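Local structure of hypothetical protein (3LJN) at residues A[29-40]-A[63-72]; A[237-248]-A[263-272]. The protein is of unknown function but, as an elongated ankyrin repeat protein, probably serves as a scaffold for binding other proteins. One frame throughout, in Å; residues are numbered along the deposited sequence.

Contact 1. Residues A[29-40]-A[63-72]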
loop_
_atom_site.group_PDB
_atom_site.type_symbol
_atom_site.label_atom_id
_atom_site.label_comp_id
_atom_site.label_asym_id
_atom_site.label_seq_id
_atom_site.Cartn_x
_atom_site.Cartn_y
_atom_site.Cartn_z
ATOM N N ARG A 29 15.948 27.151 1.844
ATOM C CA ARG A 29 15.384 27.344 0.524
ATOM C C ARG A 29 16.452 27.456 -0.566
ATOM O O ARG A 29 16.266 26.940 -1.670
ATOM C CB ARG A 29 14.562 28.607 0.526
ATOM C CG ARG A 29 13.524 28.643 -0.527
ATOM C CD ARG A 29 13.145 30.065 -0.755
ATOM N NE ARG A 29 14.107 30.690 -1.645
ATOM C CZ ARG A 29 14.411 31.979 -1.640
ATOM N NH1 ARG A 29 13.840 32.808 -0.770
ATOM N NH2 ARG A 29 15.305 32.443 -2.509
ATOM N N LYS A 30 17.567 28.120 -0.254
ATOM C CA LYS A 30 18.613 28.389 -1.247
ATOM C C LYS A 30 19.719 27.322 -1.342
ATOM O O LYS A 30 20.654 27.469 -2.135
ATOM C CB LYS A 30 19.220 29.759 -0.976
ATOM C CG LYS A 30 18.193 30.883 -1.032
ATOM C CD LYS A 30 18.724 32.161 -0.402
ATOM C CE LYS A 30 17.805 33.354 -0.661
ATOM N NZ LYS A 30 18.017 33.923 -2.016
ATOM N N GLY A 31 19.605 26.242 -0.568
ATOM C CA GLY A 31 20.621 25.193 -0.562
ATOM C C GLY A 31 21.935 25.698 0.008
ATOM O O GLY A 31 23.016 25.411 -0.524
ATOM N N GLN A 32 21.827 26.467 1.091
ATOM C CA GLN A 32 22.972 27.056 1.764
ATOM C C GLN A 32 23.298 26.222 3.021
ATOM O O GLN A 32 23.000 26.621 4.154
ATOM C CB GLN A 32 22.678 28.529 2.090
ATOM C CG GLN A 32 22.762 29.465 0.871
ATOM C CD GLN A 32 22.457 30.974 1.179
ATOM O OE1 GLN A 32 22.125 31.361 2.313
ATOM N NE2 GLN A 32 22.563 31.814 0.143
ATOM N N THR A 33 23.908 25.053 2.800
ATOM C CA THR A 33 24.204 24.105 3.885
ATOM C C THR A 33 25.198 24.692 4.860
ATOM O O THR A 33 25.037 24.587 6.076
ATOM C CB THR A 33 24.836 22.808 3.378
ATOM O OG1 THR A 33 24.504 22.603 2.001
ATOM C CG2 THR A 33 24.371 21.632 4.233
ATOM N N ASP A 34 26.258 25.266 4.299
ATOM C CA ASP A 34 27.203 26.105 5.025
ATOM C C ASP A 34 26.448 26.939 6.047
ATOM O O ASP A 34 26.646 26.794 7.241
ATOM C CB ASP A 34 27.930 27.033 4.028
ATOM C CG ASP A 34 29.244 27.574 4.577
ATOM O OD1 ASP A 34 29.992 28.277 3.819
ATOM O OD2 ASP A 34 29.531 27.286 5.778
ATOM N N GLU A 35 25.531 27.764 5.553
ATOM C CA GLU A 35 24.899 28.816 6.347
ATOM C C GLU A 35 23.912 28.271 7.366
ATOM O O GLU A 35 23.747 28.863 8.417
ATOM C CB GLU A 35 24.225 29.829 5.407
ATOM C CG GLU A 35 23.811 31.132 6.052
ATOM C CD GLU A 35 24.924 31.812 6.856
ATOM O OE1 GLU A 35 26.019 32.138 6.288
ATOM O OE2 GLU A 35 24.682 32.027 8.078
ATOM N N VAL A 36 23.270 27.151 7.034
ATOM C CA VAL A 36 22.360 26.408 7.932
ATOM C C VAL A 36 23.107 25.718 9.085
ATOM O O VAL A 36 22.676 25.761 10.238
ATOM C CB VAL A 36 21.577 25.328 7.116
ATOM C CG1 VAL A 36 21.200 24.150 7.973
ATOM C CG2 VAL A 36 20.357 25.929 6.460
ATOM N N ARG A 37 24.218 25.063 8.752
ATOM C CA ARG A 37 25.103 24.452 9.737
ATOM C C ARG A 37 25.537 25.497 10.747
ATOM O O ARG A 37 25.538 25.268 11.947
ATOM C CB ARG A 37 26.362 23.947 9.063
ATOM C CG ARG A 37 26.188 22.824 8.106
ATOM C CD ARG A 37 26.429 21.478 8.753
ATOM N NE ARG A 37 27.656 21.366 9.549
ATOM C CZ ARG A 37 28.896 21.358 9.055
ATOM N NH1 ARG A 37 29.115 21.496 7.747
ATOM N NH2 ARG A 37 29.926 21.234 9.885
ATOM N N ARG A 38 25.939 26.644 10.215
ATOM C CA ARG A 38 26.400 27.763 11.004
ATOM C C ARG A 38 25.321 28.216 11.986
ATOM O O ARG A 38 25.603 28.429 13.150
ATOM C CB ARG A 38 26.822 28.910 10.080
ATOM C CG ARG A 38 27.914 29.801 10.639
ATOM C CD ARG A 38 27.974 31.164 9.944
ATOM N NE ARG A 38 26.680 31.867 9.973
ATOM C CZ ARG A 38 26.155 32.490 11.034
ATOM N NH1 ARG A 38 26.805 32.547 12.197
ATOM N NH2 ARG A 38 24.958 33.065 10.927
ATOM N N LEU A 39 24.085 28.346 11.530
ATOM C CA LEU A 39 23.009 28.773 12.408
ATOM C C LEU A 39 22.745 27.739 13.520
ATOM O O LEU A 39 22.494 28.100 14.673
ATOM C CB LEU A 39 21.736 29.029 11.596
ATOM C CG LEU A 39 21.691 30.297 10.732
ATOM C CD1 LEU A 39 20.917 30.048 9.449
ATOM C CD2 LEU A 39 21.101 31.492 11.474
ATOM N N ILE A 40 22.820 26.459 13.161
ATOM C CA ILE A 40 22.567 25.357 14.088
ATOM C C ILE A 40 23.704 25.152 15.094
ATOM O O ILE A 40 23.457 24.915 16.265
ATOM C CB ILE A 40 22.344 24.044 13.318
ATOM C CG1 ILE A 40 21.065 24.148 12.487
ATOM C CG2 ILE A 40 22.274 22.860 14.283
ATOM C CD1 ILE A 40 21.017 23.222 11.320
ATOM N N PHE A 63 12.490 22.155 -2.530
ATOM C CA PHE A 63 13.338 22.898 -3.461
ATOM C C PHE A 63 14.569 22.161 -4.013
ATOM O O PHE A 63 15.383 22.785 -4.701
ATOM C CB PHE A 63 13.774 24.222 -2.822
ATOM C CG PHE A 63 12.720 25.280 -2.864
ATOM C CD1 PHE A 63 12.612 26.117 -3.955
ATOM C CD2 PHE A 63 11.825 25.436 -1.812
ATOM C CE1 PHE A 63 11.639 27.095 -3.996
ATOM C CE2 PHE A 63 10.855 26.414 -1.843
ATOM C CZ PHE A 63 10.762 27.244 -2.938
ATOM N N GLY A 64 14.697 20.858 -3.775
ATOM C CA GLY A 64 15.855 20.114 -4.284
ATOM C C GLY A 64 16.797 19.991 -3.118
ATOM O O GLY A 64 16.516 19.218 -2.208
ATOM N N CYS A 65 17.894 20.750 -3.117
ATOM C CA CYS A 65 18.776 20.878 -1.929
ATOM C C CYS A 65 19.168 19.550 -1.268
ATOM O O CYS A 65 18.981 19.359 -0.057
ATOM C CB CYS A 65 18.108 21.784 -0.900
ATOM S SG CYS A 65 17.606 23.365 -1.622
ATOM N N VAL A 66 19.714 18.642 -2.077
ATOM C CA VAL A 66 20.069 17.298 -1.615
ATOM C C VAL A 66 20.956 17.312 -0.372
ATOM O O VAL A 66 20.671 16.605 0.594
ATOM C CB VAL A 66 20.735 16.467 -2.740
ATOM C CG1 VAL A 66 21.693 15.421 -2.164
ATOM C CG2 VAL A 66 19.665 15.818 -3.609
ATOM N N ASP A 67 22.002 18.136 -0.394
ATOM C CA ASP A 67 23.019 18.156 0.665
ATOM C C ASP A 67 22.515 18.816 1.955
ATOM O O ASP A 67 22.729 18.285 3.048
ATOM C CB ASP A 67 24.285 18.823 0.132
ATOM C CG ASP A 67 24.854 18.095 -1.137
ATOM O OD1 ASP A 67 24.840 16.828 -1.202
ATOM O OD2 ASP A 67 25.327 18.777 -2.087
ATOM N N THR A 68 21.830 19.952 1.827
ATOM C CA THR A 68 21.121 20.577 2.947
ATOM C C THR A 68 20.108 19.619 3.580
ATOM O O THR A 68 19.971 19.569 4.808
ATOM C CB THR A 68 20.343 21.830 2.483
ATOM O OG1 THR A 68 21.226 22.726 1.791
ATOM C CG2 THR A 68 19.695 22.542 3.647
ATOM N N ALA A 69 19.389 18.867 2.743
ATOM C CA ALA A 69 18.389 17.908 3.226
ATOM C C ALA A 69 19.062 16.790 4.002
ATOM O O ALA A 69 18.673 16.487 5.126
ATOM C CB ALA A 69 17.602 17.338 2.064
ATOM N N LYS A 70 20.086 16.195 3.389
ATOM C CA LYS A 70 20.908 15.187 4.040
ATOM C C LYS A 70 21.361 15.661 5.412
ATOM O O LYS A 70 21.232 14.934 6.400
ATOM C CB LYS A 70 22.136 14.858 3.196
ATOM C CG LYS A 70 23.047 13.814 3.828
ATOM C CD LYS A 70 23.821 12.986 2.788
ATOM C CE LYS A 70 24.360 11.689 3.437
ATOM N NZ LYS A 70 25.283 10.881 2.572
ATOM N N TYR A 71 21.873 16.881 5.481
ATOM C CA TYR A 71 22.280 17.416 6.760
ATOM C C TYR A 71 21.117 17.559 7.733
ATOM O O TYR A 71 21.145 16.966 8.799
ATOM C CB TYR A 71 23.007 18.753 6.632
ATOM C CG TYR A 71 23.375 19.270 7.991
ATOM C CD1 TYR A 71 24.279 18.580 8.776
ATOM C CD2 TYR A 71 22.767 20.399 8.526
ATOM C CE1 TYR A 71 24.603 19.013 10.050
ATOM C CE2 TYR A 71 23.086 20.848 9.805
ATOM C CZ TYR A 71 23.998 20.145 10.555
ATOM O OH TYR A 71 24.333 20.569 11.810
ATOM N N LEU A 72 20.107 18.347 7.386
ATOM C CA LEU A 72 18.990 18.604 8.323
ATOM C C LEU A 72 18.288 17.318 8.797
ATOM O O LEU A 72 17.837 17.251 9.938
ATOM C CB LEU A 72 17.953 19.565 7.711
ATOM C CG LEU A 72 18.333 21.054 7.663
ATOM C CD1 LEU A 72 17.417 21.817 6.763
ATOM C CD2 LEU A 72 18.319 21.683 9.046
#
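Two neighbouring helices of an ankyrin repeat stack, 33-40 and 66-72, pack side by side through Tyr-71, a knob set among Thr-33, Val-36, Arg-37 and Ile-40. Their axes come within 9.8 Å and diverge by 23°, the near-parallel layering of an ankyrin solenoid. With CG anti to the backbone N (chi1 179°), the Tyr-71 ring reaches across to helix 33-40. The bend at chi2 (-95°) lays Arg-37 CD over the centre of one ring face, a CH-pi contact 3.3 Å from the centroid; its guanidinium lies farther off, at most weakly attracted. Ile-40 CD1 and Val-36 CG1 meet the ring at its edge, with Ile-40 CD1 3.5 Å from Tyr-71 CE2. The same two methyls touch Leu-72 CD2, extending the apolar packing inward.

Towards the helix starts, Thr-33 OG1 and Thr-68 OG1 share a hydrogen bond of 3.3 Å. Gly-31, at positive phi in a Schellman motif, brings the backbone close to Cys-65, whose SG lies 3.7 Å from Gly-31 N. Beyond it, Arg-29 CG sits over one face of the Phe-63 ring, offset toward the rim and nearest CE2 at 3.7 Å.

Contact 2. Residues A[237-248]-A[263-272]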
loop_
_atom_site.group_PDB
_atom_site.type_symbol
_atom_site.label_atom_id
_atom_site.label_comp_id
_atom_site.label_asym_id
_atom_site.label_seq_id
_atom_site.Cartn_x
_atom_site.Cartn_y
_atom_site.Cartn_z
ATOM N N VAL A 237 -5.624 -18.555 3.426
ATOM C CA VAL A 237 -6.811 -18.706 2.582
ATOM C C VAL A 237 -8.082 -18.880 3.410
ATOM O O VAL A 237 -9.148 -19.109 2.855
ATOM C CB VAL A 237 -6.662 -19.910 1.627
ATOM C CG1 VAL A 237 -5.371 -19.805 0.847
ATOM C CG2 VAL A 237 -6.705 -21.221 2.397
ATOM N N ASN A 238 -7.960 -18.786 4.730
ATOM C CA ASN A 238 -9.075 -19.001 5.648
ATOM C C ASN A 238 -9.513 -17.696 6.318
ATOM O O ASN A 238 -10.223 -17.708 7.315
ATOM C CB ASN A 238 -8.687 -20.031 6.724
ATOM C CG ASN A 238 -8.406 -21.424 6.156
ATOM O OD1 ASN A 238 -8.864 -21.781 5.075
ATOM N ND2 ASN A 238 -7.656 -22.218 6.910
HETATM N N MSE A 239 -9.079 -16.570 5.770
HETATM C CA MSE A 239 -9.475 -15.268 6.288
HETATM C C MSE A 239 -10.884 -14.959 5.823
HETATM O O MSE A 239 -11.154 -14.985 4.628
HETATM C CB MSE A 239 -8.522 -14.176 5.795
HETATM C CG MSE A 239 -7.175 -14.171 6.499
HETATM SE SE MSE A 239 -6.061 -12.664 5.910
HETATM C CE MSE A 239 -5.589 -13.336 4.117
ATOM N N GLU A 240 -11.773 -14.671 6.766
ATOM C CA GLU A 240 -13.167 -14.420 6.442
ATOM C C GLU A 240 -13.431 -12.932 6.535
ATOM O O GLU A 240 -13.035 -12.301 7.504
ATOM C CB GLU A 240 -14.116 -15.230 7.356
ATOM C CG GLU A 240 -14.113 -14.850 8.845
ATOM C CD GLU A 240 -15.142 -15.626 9.673
ATOM O OE1 GLU A 240 -16.082 -14.995 10.220
ATOM O OE2 GLU A 240 -15.006 -16.863 9.784
ATOM N N ASP A 241 -14.083 -12.366 5.525
ATOM C CA ASP A 241 -14.424 -10.952 5.556
ATOM C C ASP A 241 -15.477 -10.710 6.646
ATOM O O ASP A 241 -15.789 -11.618 7.420
ATOM C CB ASP A 241 -14.885 -10.465 4.173
ATOM C CG ASP A 241 -16.311 -10.886 3.826
ATOM O OD1 ASP A 241 -16.956 -11.619 4.604
ATOM O OD2 ASP A 241 -16.804 -10.464 2.761
ATOM N N ASN A 242 -16.019 -9.499 6.712
ATOM C CA ASN A 242 -17.036 -9.187 7.716
ATOM C C ASN A 242 -18.333 -9.991 7.549
ATOM O O ASN A 242 -18.980 -10.296 8.551
ATOM C CB ASN A 242 -17.319 -7.684 7.763
ATOM C CG ASN A 242 -16.266 -6.908 8.563
ATOM O OD1 ASN A 242 -15.095 -7.291 8.617
ATOM N ND2 ASN A 242 -16.688 -5.815 9.187
ATOM N N GLU A 243 -18.689 -10.353 6.311
ATOM C CA GLU A 243 -19.870 -11.205 6.028
ATOM C C GLU A 243 -19.598 -12.709 6.099
ATOM O O GLU A 243 -20.307 -13.484 5.486
ATOM C CB GLU A 243 -20.400 -10.962 4.612
ATOM C CG GLU A 243 -20.688 -9.524 4.211
ATOM C CD GLU A 243 -20.793 -9.387 2.684
ATOM O OE1 GLU A 243 -20.335 -10.322 1.970
ATOM O OE2 GLU A 243 -21.322 -8.356 2.203
ATOM N N HIS A 244 -18.563 -13.131 6.801
ATOM C CA HIS A 244 -18.204 -14.555 6.862
ATOM C C HIS A 244 -17.789 -15.184 5.529
ATOM O O HIS A 244 -17.847 -16.398 5.384
ATOM C CB HIS A 244 -19.329 -15.368 7.522
ATOM C CG HIS A 244 -19.610 -14.945 8.928
ATOM N ND1 HIS A 244 -19.412 -15.778 10.011
ATOM C CD2 HIS A 244 -20.026 -13.760 9.435
ATOM C CE1 HIS A 244 -19.714 -15.130 11.122
ATOM N NE2 HIS A 244 -20.089 -13.903 10.800
ATOM N N THR A 245 -17.322 -14.379 4.580
ATOM C CA THR A 245 -16.914 -14.895 3.270
ATOM C C THR A 245 -15.416 -15.211 3.144
ATOM O O THR A 245 -14.580 -14.399 3.465
ATOM C CB THR A 245 -17.336 -13.935 2.135
ATOM O OG1 THR A 245 -18.605 -14.360 1.615
ATOM C CG2 THR A 245 -16.289 -13.926 1.000
ATOM N N VAL A 246 -15.120 -16.394 2.622
ATOM C CA VAL A 246 -13.772 -16.925 2.491
ATOM C C VAL A 246 -13.397 -16.998 1.017
ATOM O O VAL A 246 -14.214 -17.419 0.211
ATOM C CB VAL A 246 -13.718 -18.341 3.097
ATOM C CG1 VAL A 246 -12.677 -19.206 2.401
ATOM C CG2 VAL A 246 -13.453 -18.257 4.592
ATOM N N PRO A 247 -12.156 -16.612 0.653
ATOM C CA PRO A 247 -11.763 -16.551 -0.766
ATOM C C PRO A 247 -12.271 -17.722 -1.634
ATOM O O PRO A 247 -12.689 -17.508 -2.773
ATOM C CB PRO A 247 -10.244 -16.543 -0.695
ATOM C CG PRO A 247 -9.953 -15.899 0.588
ATOM C CD PRO A 247 -11.017 -16.308 1.536
ATOM N N LEU A 248 -12.254 -18.944 -1.102
ATOM C CA LEU A 248 -12.858 -20.070 -1.808
ATOM C C LEU A 248 -14.235 -19.719 -2.390
ATOM O O LEU A 248 -14.456 -19.980 -3.565
ATOM C CB LEU A 248 -12.989 -21.303 -0.902
ATOM C CG LEU A 248 -13.597 -22.545 -1.566
ATOM C CD1 LEU A 248 -12.903 -22.820 -2.896
ATOM C CD2 LEU A 248 -13.533 -23.764 -0.661
ATOM N N LEU A 263 -7.727 -23.630 -4.126
ATOM C CA LEU A 263 -8.347 -23.210 -2.868
ATOM C C LEU A 263 -9.077 -24.363 -2.151
ATOM O O LEU A 263 -9.028 -24.462 -0.927
ATOM C CB LEU A 263 -9.223 -21.978 -3.085
ATOM C CG LEU A 263 -8.346 -20.726 -3.223
ATOM C CD1 LEU A 263 -9.139 -19.530 -3.683
ATOM C CD2 LEU A 263 -7.651 -20.417 -1.911
ATOM N N LEU A 264 -9.696 -25.259 -2.908
ATOM C CA LEU A 264 -10.131 -26.537 -2.355
ATOM C C LEU A 264 -8.946 -27.264 -1.690
ATOM O O LEU A 264 -9.020 -27.645 -0.520
ATOM C CB LEU A 264 -10.769 -27.405 -3.446
ATOM C CG LEU A 264 -12.116 -26.898 -4.000
ATOM C CD1 LEU A 264 -12.456 -27.505 -5.349
ATOM C CD2 LEU A 264 -13.228 -27.163 -3.021
ATOM N N GLN A 265 -7.841 -27.429 -2.410
ATOM C CA GLN A 265 -6.659 -28.047 -1.808
ATOM C C GLN A 265 -6.336 -27.488 -0.408
ATOM O O GLN A 265 -6.176 -28.255 0.535
ATOM C CB GLN A 265 -5.422 -27.912 -2.713
ATOM C CG GLN A 265 -5.240 -29.033 -3.757
ATOM C CD GLN A 265 -3.804 -29.083 -4.330
ATOM O OE1 GLN A 265 -2.838 -29.291 -3.587
ATOM N NE2 GLN A 265 -3.670 -28.891 -5.654
ATOM N N LYS A 266 -6.275 -26.162 -0.278
ATOM C CA LYS A 266 -5.695 -25.497 0.912
ATOM C C LYS A 266 -6.700 -25.039 1.955
ATOM O O LYS A 266 -6.321 -24.756 3.086
ATOM C CB LYS A 266 -4.898 -24.264 0.486
ATOM C CG LYS A 266 -3.815 -24.564 -0.528
ATOM C CD LYS A 266 -3.343 -23.329 -1.282
ATOM C CE LYS A 266 -2.580 -23.745 -2.548
ATOM N NZ LYS A 266 -1.530 -24.816 -2.299
ATOM N N THR A 267 -7.967 -24.927 1.577
ATOM C CA THR A 267 -8.958 -24.413 2.500
ATOM C C THR A 267 -9.279 -25.467 3.549
ATOM O O THR A 267 -9.466 -26.645 3.237
ATOM C CB THR A 267 -10.240 -23.938 1.775
ATOM O OG1 THR A 267 -9.912 -22.839 0.923
ATOM C CG2 THR A 267 -11.292 -23.469 2.762
ATOM N N ASP A 268 -9.323 -25.014 4.798
ATOM C CA ASP A 268 -9.663 -25.854 5.931
ATOM C C ASP A 268 -11.013 -26.483 5.676
ATOM O O ASP A 268 -11.819 -25.918 4.971
ATOM C CB ASP A 268 -9.675 -25.029 7.226
ATOM C CG ASP A 268 -9.779 -25.898 8.483
ATOM O OD1 ASP A 268 -10.926 -26.293 8.838
ATOM O OD2 ASP A 268 -8.715 -26.171 9.116
ATOM N N VAL A 269 -11.236 -27.659 6.253
ATOM C CA VAL A 269 -12.371 -28.521 5.909
ATOM C C VAL A 269 -13.679 -28.029 6.516
ATOM O O VAL A 269 -14.744 -28.089 5.889
ATOM C CB VAL A 269 -12.080 -29.987 6.334
ATOM C CG1 VAL A 269 -13.315 -30.651 6.936
ATOM C CG2 VAL A 269 -11.546 -30.770 5.131
ATOM N N PHE A 270 -13.585 -27.539 7.741
ATOM C CA PHE A 270 -14.718 -26.926 8.398
ATOM C C PHE A 270 -15.418 -25.903 7.488
ATOM O O PHE A 270 -16.627 -25.834 7.481
ATOM C CB PHE A 270 -14.262 -26.263 9.703
ATOM C CG PHE A 270 -15.345 -25.490 10.402
ATOM C CD1 PHE A 270 -16.103 -26.088 11.416
ATOM C CD2 PHE A 270 -15.610 -24.159 10.049
ATOM C CE1 PHE A 270 -17.121 -25.371 12.072
ATOM C CE2 PHE A 270 -16.629 -23.430 10.687
ATOM C CZ PHE A 270 -17.387 -24.033 11.702
ATOM N N LEU A 271 -14.664 -25.115 6.732
ATOM C CA LEU A 271 -15.253 -24.053 5.911
ATOM C C LEU A 271 -15.963 -24.564 4.660
ATOM O O LEU A 271 -16.942 -23.961 4.221
ATOM C CB LEU A 271 -14.198 -23.021 5.525
ATOM C CG LEU A 271 -13.764 -22.133 6.691
ATOM C CD1 LEU A 271 -12.388 -21.539 6.436
ATOM C CD2 LEU A 271 -14.795 -21.048 6.974
ATOM N N ILE A 272 -15.480 -25.659 4.086
ATOM C CA ILE A 272 -16.189 -26.310 2.991
ATOM C C ILE A 272 -17.524 -26.874 3.470
ATOM O O ILE A 272 -18.530 -26.680 2.824
ATOM C CB ILE A 272 -15.367 -27.456 2.362
ATOM C CG1 ILE A 272 -14.062 -26.906 1.759
ATOM C CG2 ILE A 272 -16.202 -28.185 1.303
ATOM C CD1 ILE A 272 -13.127 -27.958 1.221
#
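The backbone of 237-248 runs out as a long loop and returns to the foot of helix 247-253, and both of its ends face 263-272: the CA atoms of Val-237 and Thr-267 are 6.1 Å apart, those of Leu-248 and Leu-263 5.6 Å. This out-and-back excursion resembles the hairpin finger of ankyrin repeats, with Val-246 to Tyr-249 where the family commonly carries Thr-Pro-Leu-His. Its tip is a type I turn from Asp-241 to His-244, braced by Asp-241 OD1, which accepts from Thr-245 N at 2.8 Å.

Leu-248 carries much of the buried packing. A chi1 of -179° swings CG away from the backbone N and toward 263-272, where CD1 rests on Leu-263 CB at 3.8 Å and CD2 reaches Leu-264 CD2 and Ile-272 CG1. Leu-263 in turn spreads its branches, CD2 touching Val-237 CG1 at 3.6 Å and CD1 lying against Pro-247. On the farther side, Leu-271 turns both methyls to Val-246 CG2. Helix 300-317 covers Leu-264 and Ile-272 from beyond.

Thr-267, where helix 257-266 gives way to 269-273, is buried, and its hydroxyl is satisfied by donating to Leu-263 O, which also takes Thr-267 N. The polar link across the contact lies one residue further on. Asp-268 caps the start of helix 269-273, its OD1 accepting from Phe-270 N, while its own N-H is held by Asn-238. The amide and carboxylate planes stand nearly perpendicular, and Asn-238 ND2 lies over Asp-268 CB. The bond from Asp-268 N to Asn-238 OD1, 3.3 Å long, is nearly straight at the hydrogen (171°), with the donor tilted 25° from the carbonyl plane.

In the fold
Contact 1 and contact 2 lie towards the two ends of one elongated solenoid, on opposite sides of the chain's centre, their centres about 32 and 24 Å from the centre of the chain. Those centres are 55 Å apart and their nearest atoms about 38 Å, so neither touches the other; the intervening chain holds the helices from 87-93 to 224-231, with strands 128-129 and 132-136 and loops among them. They represent two kinds of stacking: helix beside helix in 29-40 with 63-72, and a projecting loop with its helix start against the next helical pair in 237-248 with 263-272. Both are packing between successive layers of the stack; no ligand site has been identified in this protein of unknown function.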